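Local coordinates for protein terminal oxygenase component of carbazole 1,9a-dioxygenase (Nocardioides aromaticivorans, PDB 3GCF) that serves as the oxygenase component of a Rieske non-haem iron enzyme that dioxygenates carbazole, probably passing electrons from ferredoxin through a [2Fe-2S] cluster to mononuclear iron, at residues Asp186-Phe191 against Phe360-Cys365; Arg203-Tyr208 against Glu259-Ala264; Asp231-Asn236 against Ala264-Trp269. All coordinates share one frame; numbering follows the deposited sequence.

Contact 1: residues Asp186-Phe191 against Phe360-Cys365; sequences DTTHIF and FPPDMC. With FE2 (Fe (II) ion), chain P.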
loop_
_atom_site.group_PDB
_atom_site.type_symbol
_atom_site.label_atom_id
_atom_site.label_comp_id
_atom_site.label_asym_id
_atom_site.label_seq_id
_atom_site.Cartn_x
_atom_site.Cartn_y
_atom_site.Cartn_z
ATOM N N ASP A 186 15.801 15.718 -23.086
ATOM C CA ASP A 186 17.121 15.526 -22.490
ATOM C C ASP A 186 18.025 15.019 -23.607
ATOM O O ASP A 186 17.806 13.926 -24.124
ATOM C CB ASP A 186 17.009 14.492 -21.367
ATOM C CG ASP A 186 18.302 14.299 -20.612
ATOM O OD1 ASP A 186 19.359 14.159 -21.260
ATOM O OD2 ASP A 186 18.255 14.268 -19.365
ATOM N N THR A 187 19.041 15.800 -23.971
ATOM C CA THR A 187 19.915 15.429 -25.082
ATOM C C THR A 187 21.055 14.438 -24.824
ATOM O O THR A 187 21.728 14.017 -25.768
ATOM C CB THR A 187 20.505 16.691 -25.763
ATOM O OG1 THR A 187 21.442 17.320 -24.886
ATOM C CG2 THR A 187 19.395 17.683 -26.092
ATOM N N THR A 188 21.280 14.058 -23.570
ATOM C CA THR A 188 22.336 13.091 -23.287
ATOM C C THR A 188 21.821 11.793 -22.650
ATOM O O THR A 188 22.582 10.844 -22.477
ATOM C CB THR A 188 23.456 13.697 -22.398
ATOM O OG1 THR A 188 22.915 14.110 -21.136
ATOM C CG2 THR A 188 24.087 14.892 -23.094
ATOM N N HIS A 189 20.534 11.737 -22.321
ATOM C CA HIS A 189 19.984 10.524 -21.725
ATOM C C HIS A 189 19.919 9.399 -22.767
ATOM O O HIS A 189 19.760 8.228 -22.414
ATOM C CB HIS A 189 18.567 10.770 -21.180
ATOM C CG HIS A 189 17.478 10.473 -22.169
ATOM N ND1 HIS A 189 17.157 11.323 -23.206
ATOM C CD2 HIS A 189 16.672 9.392 -22.306
ATOM C CE1 HIS A 189 16.199 10.779 -23.937
ATOM N NE2 HIS A 189 15.887 9.607 -23.412
ATOM N N ILE A 190 20.044 9.753 -24.046
ATOM C CA ILE A 190 19.946 8.761 -25.113
ATOM C C ILE A 190 20.997 7.667 -25.025
ATOM O O ILE A 190 20.936 6.663 -25.744
ATOM C CB ILE A 190 19.986 9.421 -26.512
ATOM C CG1 ILE A 190 21.319 10.129 -26.742
ATOM C CG2 ILE A 190 18.804 10.393 -26.644
ATOM C CD1 ILE A 190 21.399 10.837 -28.093
ATOM N N PHE A 191 21.955 7.871 -24.130
ATOM C CA PHE A 191 23.004 6.896 -23.874
ATOM C C PHE A 191 22.313 5.566 -23.535
ATOM O O PHE A 191 22.685 4.513 -24.051
ATOM C CB PHE A 191 23.848 7.374 -22.682
ATOM C CG PHE A 191 24.800 6.342 -22.138
ATOM C CD1 PHE A 191 25.881 5.898 -22.894
ATOM C CD2 PHE A 191 24.629 5.833 -20.851
ATOM C CE1 PHE A 191 26.782 4.962 -22.376
ATOM C CE2 PHE A 191 25.526 4.892 -20.319
ATOM C CZ PHE A 191 26.603 4.458 -21.085
ATOM N N PHE A 360 24.528 19.483 -15.368
ATOM C CA PHE A 360 25.729 19.788 -16.132
ATOM C C PHE A 360 25.283 20.486 -17.424
ATOM O O PHE A 360 24.101 20.461 -17.760
ATOM C CB PHE A 360 26.608 18.528 -16.340
ATOM C CG PHE A 360 26.075 17.512 -17.319
ATOM C CD1 PHE A 360 24.765 17.048 -17.247
ATOM C CD2 PHE A 360 26.936 16.947 -18.263
ATOM C CE1 PHE A 360 24.320 16.029 -18.101
ATOM C CE2 PHE A 360 26.500 15.929 -19.120
ATOM C CZ PHE A 360 25.190 15.470 -19.033
ATOM N N PRO A 361 26.212 21.142 -18.150
ATOM C CA PRO A 361 25.905 21.872 -19.389
ATOM C C PRO A 361 24.743 21.451 -20.295
ATOM O O PRO A 361 23.904 22.281 -20.637
ATOM C CB PRO A 361 27.252 21.906 -20.108
ATOM C CG PRO A 361 28.198 22.087 -18.956
ATOM C CD PRO A 361 27.673 21.073 -17.943
ATOM N N PRO A 362 24.674 20.175 -20.704
ATOM C CA PRO A 362 23.554 19.794 -21.572
ATOM C C PRO A 362 22.171 20.010 -20.948
ATOM O O PRO A 362 21.184 20.159 -21.667
ATOM C CB PRO A 362 23.831 18.320 -21.865
ATOM C CG PRO A 362 25.331 18.232 -21.779
ATOM C CD PRO A 362 25.627 19.059 -20.554
ATOM N N ASP A 363 22.093 20.027 -19.619
ATOM C CA ASP A 363 20.806 20.223 -18.942
ATOM C C ASP A 363 20.256 21.646 -19.059
ATOM O O ASP A 363 19.113 21.904 -18.681
ATOM C CB ASP A 363 20.905 19.860 -17.454
ATOM C CG ASP A 363 21.305 18.416 -17.230
ATOM O OD1 ASP A 363 20.856 17.541 -18.009
ATOM O OD2 ASP A 363 22.059 18.157 -16.268
ATOM N N MET A 364 21.057 22.570 -19.577
ATOM C CA MET A 364 20.600 23.946 -19.710
ATOM C C MET A 364 19.313 24.072 -20.515
ATOM O O MET A 364 18.528 24.989 -20.283
ATOM C CB MET A 364 21.689 24.824 -20.333
ATOM C CG MET A 364 22.874 25.057 -19.405
ATOM S SD MET A 364 22.356 25.678 -17.772
ATOM C CE MET A 364 22.662 24.215 -16.698
ATOM N N CYS A 365 19.083 23.168 -21.463
ATOM C CA CYS A 365 17.852 23.266 -22.231
ATOM C C CYS A 365 16.677 22.982 -21.295
ATOM O O CYS A 365 15.606 23.568 -21.436
ATOM C CB CYS A 365 17.852 22.304 -23.431
ATOM S SG CYS A 365 17.913 20.530 -23.086
HETATM FE FE FE2 P . 14.341 8.402 -24.224
HETATM O O HOH W 1 18.754 15.691 -17.206
HETATM O O HOH W 2 21.009 16.106 -20.470
HETATM O O HOH W 3 19.566 17.921 -21.964
HETATM O O HOH W 4 21.297 20.111 -24.436
HETATM O O HOH W 5 14.059 9.110 -26.156
HETATM O O HOH W 6 13.194 9.998 -23.760
#

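Contact 2: residues Arg203-Tyr208 against Glu259-Ala264; sequences RLAFPY and EKKVAA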
loop_
_atom_site.group_PDB
_atom_site.type_symbol
_atom_site.label_atom_id
_atom_site.label_comp_id
_atom_site.label_asym_id
_atom_site.label_seq_id
_atom_site.Cartn_x
_atom_site.Cartn_y
_atom_site.Cartn_z
ATOM N N ARG A 203 18.512 1.013 -38.967
ATOM C CA ARG A 203 19.810 1.474 -39.469
ATOM C C ARG A 203 20.133 2.902 -39.075
ATOM O O ARG A 203 20.601 3.686 -39.897
ATOM C CB ARG A 203 19.853 1.363 -40.998
ATOM C CG ARG A 203 19.755 -0.054 -41.525
ATOM C CD ARG A 203 19.867 -0.097 -43.051
ATOM N NE ARG A 203 18.671 0.409 -43.730
ATOM C CZ ARG A 203 18.627 1.518 -44.469
ATOM N NH1 ARG A 203 19.715 2.264 -44.637
ATOM N NH2 ARG A 203 17.489 1.878 -45.049
ATOM N N LEU A 204 19.897 3.236 -37.817
ATOM C CA LEU A 204 20.141 4.586 -37.340
ATOM C C LEU A 204 21.588 4.885 -36.976
ATOM O O LEU A 204 22.288 4.041 -36.416
ATOM C CB LEU A 204 19.289 4.875 -36.101
ATOM C CG LEU A 204 17.775 4.675 -36.125
ATOM C CD1 LEU A 204 17.206 5.138 -34.777
ATOM C CD2 LEU A 204 17.154 5.473 -37.269
ATOM N N ALA A 205 22.032 6.089 -37.320
ATOM C CA ALA A 205 23.361 6.545 -36.938
ATOM C C ALA A 205 22.906 7.237 -35.662
ATOM O O ALA A 205 22.405 8.359 -35.704
ATOM C CB ALA A 205 23.900 7.565 -37.938
ATOM N N PHE A 206 23.044 6.557 -34.530
ATOM C CA PHE A 206 22.560 7.118 -33.276
ATOM C C PHE A 206 23.665 7.349 -32.262
ATOM O O PHE A 206 24.310 6.406 -31.808
ATOM C CB PHE A 206 21.494 6.186 -32.695
ATOM C CG PHE A 206 20.547 6.862 -31.755
ATOM C CD1 PHE A 206 19.679 7.849 -32.213
ATOM C CD2 PHE A 206 20.512 6.510 -30.411
ATOM C CE1 PHE A 206 18.790 8.474 -31.345
ATOM C CE2 PHE A 206 19.624 7.132 -29.534
ATOM C CZ PHE A 206 18.764 8.112 -30.003
ATOM N N PRO A 207 23.881 8.614 -31.876
ATOM C CA PRO A 207 24.926 8.948 -30.908
ATOM C C PRO A 207 24.546 8.638 -29.463
ATOM O O PRO A 207 23.383 8.371 -29.163
ATOM C CB PRO A 207 25.141 10.435 -31.150
ATOM C CG PRO A 207 23.749 10.913 -31.424
ATOM C CD PRO A 207 23.188 9.830 -32.345
ATOM N N TYR A 208 25.539 8.664 -28.578
ATOM C CA TYR A 208 25.315 8.411 -27.163
ATOM C C TYR A 208 24.807 9.680 -26.485
ATOM O O TYR A 208 24.307 9.644 -25.360
ATOM C CB TYR A 208 26.609 7.952 -26.483
ATOM C CG TYR A 208 27.117 6.617 -26.975
ATOM C CD1 TYR A 208 26.236 5.561 -27.207
ATOM C CD2 TYR A 208 28.475 6.400 -27.190
ATOM C CE1 TYR A 208 26.691 4.322 -27.642
ATOM C CE2 TYR A 208 28.944 5.157 -27.630
ATOM C CZ TYR A 208 28.042 4.124 -27.854
ATOM O OH TYR A 208 28.478 2.903 -28.313
ATOM N N GLU A 259 23.151 4.566 -43.292
ATOM C CA GLU A 259 22.330 4.687 -42.091
ATOM C C GLU A 259 21.427 5.919 -42.155
ATOM O O GLU A 259 21.705 6.867 -42.890
ATOM C CB GLU A 259 23.211 4.743 -40.843
ATOM C CG GLU A 259 24.147 3.555 -40.689
ATOM C CD GLU A 259 24.882 3.559 -39.363
ATOM O OE1 GLU A 259 25.566 4.561 -39.064
ATOM O OE2 GLU A 259 24.775 2.562 -38.620
ATOM N N LYS A 260 20.347 5.897 -41.378
ATOM C CA LYS A 260 19.401 6.999 -41.334
ATOM C C LYS A 260 19.737 8.015 -40.257
ATOM O O LYS A 260 20.258 7.671 -39.195
ATOM C CB LYS A 260 17.987 6.456 -41.115
ATOM C CG LYS A 260 17.553 5.448 -42.169
ATOM C CD LYS A 260 16.135 4.951 -41.913
ATOM C CE LYS A 260 15.751 3.847 -42.881
ATOM N NZ LYS A 260 14.333 3.470 -42.710
ATOM N N LYS A 261 19.429 9.273 -40.542
ATOM C CA LYS A 261 19.683 10.356 -39.615
ATOM C C LYS A 261 18.357 10.833 -39.033
ATOM O O LYS A 261 17.414 11.117 -39.769
ATOM C CB LYS A 261 20.380 11.512 -40.341
ATOM C CG LYS A 261 20.781 12.684 -39.448
ATOM C CD LYS A 261 22.015 12.381 -38.585
ATOM C CE LYS A 261 21.713 11.406 -37.448
ATOM N NZ LYS A 261 22.953 11.014 -36.711
ATOM N N VAL A 262 18.285 10.918 -37.711
ATOM C CA VAL A 262 17.066 11.365 -37.061
ATOM C C VAL A 262 17.392 12.396 -35.996
ATOM O O VAL A 262 18.550 12.735 -35.790
ATOM C CB VAL A 262 16.303 10.175 -36.424
ATOM C CG1 VAL A 262 15.911 9.168 -37.513
ATOM C CG2 VAL A 262 17.164 9.506 -35.350
ATOM N N ALA A 263 16.363 12.912 -35.335
ATOM C CA ALA A 263 16.554 13.906 -34.289
ATOM C C ALA A 263 17.461 15.073 -34.719
ATOM O O ALA A 263 18.519 15.304 -34.134
ATOM C CB ALA A 263 17.120 13.229 -33.030
ATOM N N ALA A 264 17.047 15.797 -35.754
ATOM C CA ALA A 264 17.801 16.952 -36.223
ATOM C C ALA A 264 17.485 18.085 -35.252
ATOM O O ALA A 264 18.298 18.987 -35.032
ATOM C CB ALA A 264 17.357 17.333 -37.629
#

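Contact 3: residues Asp231-Asn236 against Ala264-Trp269; sequences DRLSEN and AQVSVW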
loop_
_atom_site.group_PDB
_atom_site.type_symbol
_atom_site.label_atom_id
_atom_site.label_comp_id
_atom_site.label_asym_id
_atom_site.label_seq_id
_atom_site.Cartn_x
_atom_site.Cartn_y
_atom_site.Cartn_z
ATOM N N ASP A 231 16.028 22.828 -29.364
ATOM C CA ASP A 231 17.433 22.423 -29.409
ATOM C C ASP A 231 17.781 22.158 -30.878
ATOM O O ASP A 231 17.188 21.288 -31.514
ATOM C CB ASP A 231 17.675 21.130 -28.613
ATOM C CG ASP A 231 17.540 21.313 -27.113
ATOM O OD1 ASP A 231 17.404 22.463 -26.640
ATOM O OD2 ASP A 231 17.577 20.284 -26.401
ATOM N N ARG A 232 18.733 22.908 -31.421
ATOM C CA ARG A 232 19.139 22.721 -32.814
ATOM C C ARG A 232 20.243 21.667 -32.875
ATOM O O ARG A 232 21.403 21.974 -33.155
ATOM C CB ARG A 232 19.633 24.047 -33.396
ATOM C CG ARG A 232 18.548 25.106 -33.501
ATOM C CD ARG A 232 18.957 26.216 -34.459
ATOM N NE ARG A 232 17.803 26.718 -35.203
ATOM C CZ ARG A 232 16.976 27.653 -34.757
ATOM N NH1 ARG A 232 17.183 28.200 -33.567
ATOM N NH2 ARG A 232 15.931 28.025 -35.490
ATOM N N LEU A 233 19.865 20.419 -32.620
ATOM C CA LEU A 233 20.811 19.310 -32.587
ATOM C C LEU A 233 21.709 19.129 -33.813
ATOM O O LEU A 233 22.910 18.905 -33.671
ATOM C CB LEU A 233 20.064 17.999 -32.306
ATOM C CG LEU A 233 19.223 17.932 -31.019
ATOM C CD1 LEU A 233 18.597 16.552 -30.902
ATOM C CD2 LEU A 233 20.085 18.225 -29.798
ATOM N N SER A 234 21.136 19.230 -35.007
ATOM C CA SER A 234 21.901 19.031 -36.236
ATOM C C SER A 234 22.797 20.189 -36.654
ATOM O O SER A 234 23.673 20.015 -37.503
ATOM C CB SER A 234 20.959 18.719 -37.394
ATOM O OG SER A 234 20.103 19.822 -37.632
ATOM N N GLU A 235 22.590 21.364 -36.081
ATOM C CA GLU A 235 23.406 22.500 -36.474
ATOM C C GLU A 235 24.251 23.098 -35.363
ATOM O O GLU A 235 25.335 23.608 -35.624
ATOM C CB GLU A 235 22.525 23.606 -37.051
ATOM C CG GLU A 235 21.726 23.203 -38.262
ATOM C CD GLU A 235 20.776 24.294 -38.692
ATOM O OE1 GLU A 235 19.914 24.690 -37.871
ATOM O OE2 GLU A 235 20.894 24.759 -39.848
ATOM N N ASN A 236 23.771 23.041 -34.128
ATOM C CA ASN A 236 24.522 23.655 -33.052
ATOM C C ASN A 236 24.930 22.758 -31.905
ATOM O O ASN A 236 25.203 23.235 -30.807
ATOM C CB ASN A 236 23.749 24.869 -32.542
ATOM C CG ASN A 236 23.400 25.839 -33.666
ATOM O OD1 ASN A 236 22.403 25.663 -34.370
ATOM N ND2 ASN A 236 24.242 26.845 -33.858
ATOM N N ALA A 264 17.047 15.797 -35.754
ATOM C CA ALA A 264 17.801 16.952 -36.223
ATOM C C ALA A 264 17.485 18.085 -35.252
ATOM O O ALA A 264 18.298 18.987 -35.032
ATOM C CB ALA A 264 17.357 17.333 -37.629
ATOM N N GLN A 265 16.289 18.020 -34.672
ATOM C CA GLN A 265 15.828 19.017 -33.711
ATOM C C GLN A 265 14.883 18.386 -32.701
ATOM O O GLN A 265 14.121 17.478 -33.039
ATOM C CB GLN A 265 15.069 20.152 -34.417
ATOM C CG GLN A 265 15.920 21.058 -35.293
ATOM C CD GLN A 265 15.115 22.190 -35.920
ATOM O OE1 GLN A 265 15.678 23.182 -36.379
ATOM N NE2 GLN A 265 13.799 22.041 -35.950
ATOM N N VAL A 266 14.941 18.866 -31.464
ATOM C CA VAL A 266 14.041 18.389 -30.423
ATOM C C VAL A 266 13.584 19.628 -29.674
ATOM O O VAL A 266 14.381 20.528 -29.400
ATOM C CB VAL A 266 14.724 17.392 -29.450
ATOM C CG1 VAL A 266 15.904 18.039 -28.754
ATOM C CG2 VAL A 266 13.704 16.903 -28.434
ATOM N N SER A 267 12.296 19.688 -29.361
ATOM C CA SER A 267 11.762 20.846 -28.670
ATOM C C SER A 267 10.604 20.501 -27.753
ATOM O O SER A 267 9.918 19.495 -27.941
ATOM C CB SER A 267 11.304 21.891 -29.697
ATOM O OG SER A 267 10.347 21.342 -30.590
ATOM N N VAL A 268 10.391 21.349 -26.757
ATOM C CA VAL A 268 9.299 21.154 -25.822
ATOM C C VAL A 268 8.504 22.455 -25.765
ATOM O O VAL A 268 9.082 23.544 -25.764
ATOM C CB VAL A 268 9.824 20.771 -24.412
ATOM C CG1 VAL A 268 10.681 21.892 -23.848
ATOM C CG2 VAL A 268 8.654 20.460 -23.491
ATOM N N TRP A 269 7.181 22.335 -25.729
ATOM C CA TRP A 269 6.306 23.498 -25.700
ATOM C C TRP A 269 5.280 23.402 -24.576
ATOM O O TRP A 269 4.846 22.305 -24.210
ATOM C CB TRP A 269 5.589 23.629 -27.047
ATOM C CG TRP A 269 6.538 23.562 -28.210
ATOM C CD1 TRP A 269 7.162 22.451 -28.693
ATOM C CD2 TRP A 269 7.047 24.666 -28.966
ATOM N NE1 TRP A 269 8.034 22.792 -29.697
ATOM C CE2 TRP A 269 7.985 24.147 -29.884
ATOM C CE3 TRP A 269 6.804 26.049 -28.951
ATOM C CZ2 TRP A 269 8.684 24.961 -30.784
ATOM C CZ3 TRP A 269 7.499 26.859 -29.843
ATOM C CH2 TRP A 269 8.429 26.310 -30.747
HETATM O O HOH W 7 14.789 25.927 -38.046
#

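Contact 1: residues Asp186-Phe191 against Phe360-Cys365
Thr188 meets Phe360 and Pro362 with every atom of its side chain. Its CB stands 4.2 Å from Phe360 CZ. OG1 comes to the edge of that ring, near its plane, 3.4 Å from Phe360 CZ, and donates to a water that in turn donates to Asp186 OD1 and Asp363 OD1. CG2, held beside the backbone N by a chi1 of 61°, packs across Pro362, 3.7 Å from its CB. A second water donates to both Asp186 OD2 and Asp363 OD1, so the facing carboxylates are joined through solvent. Asp186 OD1 also takes Thr188 N at 3.0 Å, an Asx turn, and His189 N from above the carboxylate plane. This is the subunit junction of a Rieske oxygenase trimer: Asp186 OD2 is hydrogen-bonded to His99 of the second subunit, a ligand of its cluster, and Asp186 is probably the family's bridging aspartate between the two iron centres. Asp363 OD2 is bonded to His77 of that subunit. Towards the metal, His189 ND1 donates to Asp186 O at 2.8 Å, in the plane of its own ring, which fixes the turn of the imidazole. His189 NE2 binds the iron at 2.1 Å; His193 and Asp337 complete the two-histidine, one-carboxylate triad. Phe360 N donates to Asp363 OD2 at 2.9 Å, and two further waters tie Pro362 O to Thr187 N and to Thr187 OG1, which is also bonded to Phe210 O.

Contact 2: residues Arg203-Tyr208 against Glu259-Ala264
Leu204 and Lys260 form a single beta bridge, their CA atoms 4.7 Å apart; the touching parts, 203-206 and 259-262, run 51° apart, consistent with the pairing stopping at one bridge. Lys260 grips the backbone on both sides of Leu204: its N donates to Arg203 O at 2.7 Å, and its O accepts Ala205 N at 3.0 Å, in the carbonyl plane and nearly straight (170°). The bridge begins where helix 197-201 ends, Arg203 being the C-prime residue of its Schellman motif. Lys261 starts away from the partner segment, then bends at its second and third torsions and curls back until NZ donates to Ala205 O at 2.9 Å. Glu259 sends an extended chain along the other loop, setting OE1 3.6 Å from Ala205 CB; an alanine here would probably uncover Ala205 CB and leave a gap beside Leu204 O, where the carboxylate lay. Farther along both segments the contact turns apolar. Val262 splits its methyls, CG1 lying 3.9 Å from Leu204 CD2 and CG2 at the edge of the Phe206 ring, 4.3 Å from CD1. Phe206 in turn neighbours the iron ligand His193 and meets Phe333. At the outer end Arg203 NH2 packs on Lys260 CE at 3.4 Å, the two side chains crossing obliquely; Arg203 NH1 is bonded to Glu258 O, while Lys260 NZ has Asn202 and a salt bridge to Asp281. Arg203 NH2 and Lys260 NZ approach without pairing; Asp281 probably offsets part of this charge, and bonding here comes from the backbone bridge and outside partners.

Contact 3: residues Asp231-Asn236 against Ala264-Trp269
Ala264 O receives Ser234 N at 2.8 Å, and Leu233 N and Ser234 OG crowd round the same oxygen, the amide of Leu233 at too poor an angle to bond. The carbonyl thus meets the first turn of a short, weakly bonded helix, about 233-236, where strands 228-231 and 265-269 pair inside the large antiparallel sheet of the catalytic domain, which belongs to the Bet v 1-like clan. Two residues along the strand, Val266 joins Asp231 in a hydrogen-bonded antiparallel pair: Asp231 N donates to Val266 O at 2.8 Å, nearly straight at 165°, whereas the return bond from Val266 N to Asp231 O is weak at 3.3 Å. Strand 228-231 ends here, since Arg232 is the centre of an inverse gamma turn that swings the chain off the sheet into the helix. Strand 265-269 is distorted at the same level, Ala264 and Gln265 forming a classic beta bulge opposite Asp277. On the buried face Asp231 and Val266 lie side by side, pointing the same way. With chi1 at 60°, Val266 CG1 sits between its backbone N and carbonyl carbon, where it meets Asp231 CB at 3.6 Å and Leu233 CD1 at 3.8 Å, filling the angle between strand and turn. Outside, a water bridges Arg232 NH2 and Gln265 OE1, both bonds weak, and the guanidinium is held more firmly by NH1 to Gln219 OE1. Farther along the strand, Trp269 NE1 reaches back two residues and donates to Ser267 OG at 2.9 Å.

Contact 1 is buried, covered by a second subunit, and one of its segments carries an iron ligand; contacts 2 and 3 are partly exposed, and no other subunit touches contact 3. Water and carboxylates carry contact 1, whereas backbone bonds carry the other two: a lone bridge between loops in contact 2, true sheet pairing in contact 3. Contacts 2 and 3 share Ala264, so the loop of the one runs straight into the strand of the other, and Leu233 CD1 packs on Ala263 O. Asp231 joins contact 3 to contact 1 by lying against Thr187 and Cys365. Ile190 of contact 1 packs on Phe206 and Pro207 of contact 2, centre to centre about 17 Å away.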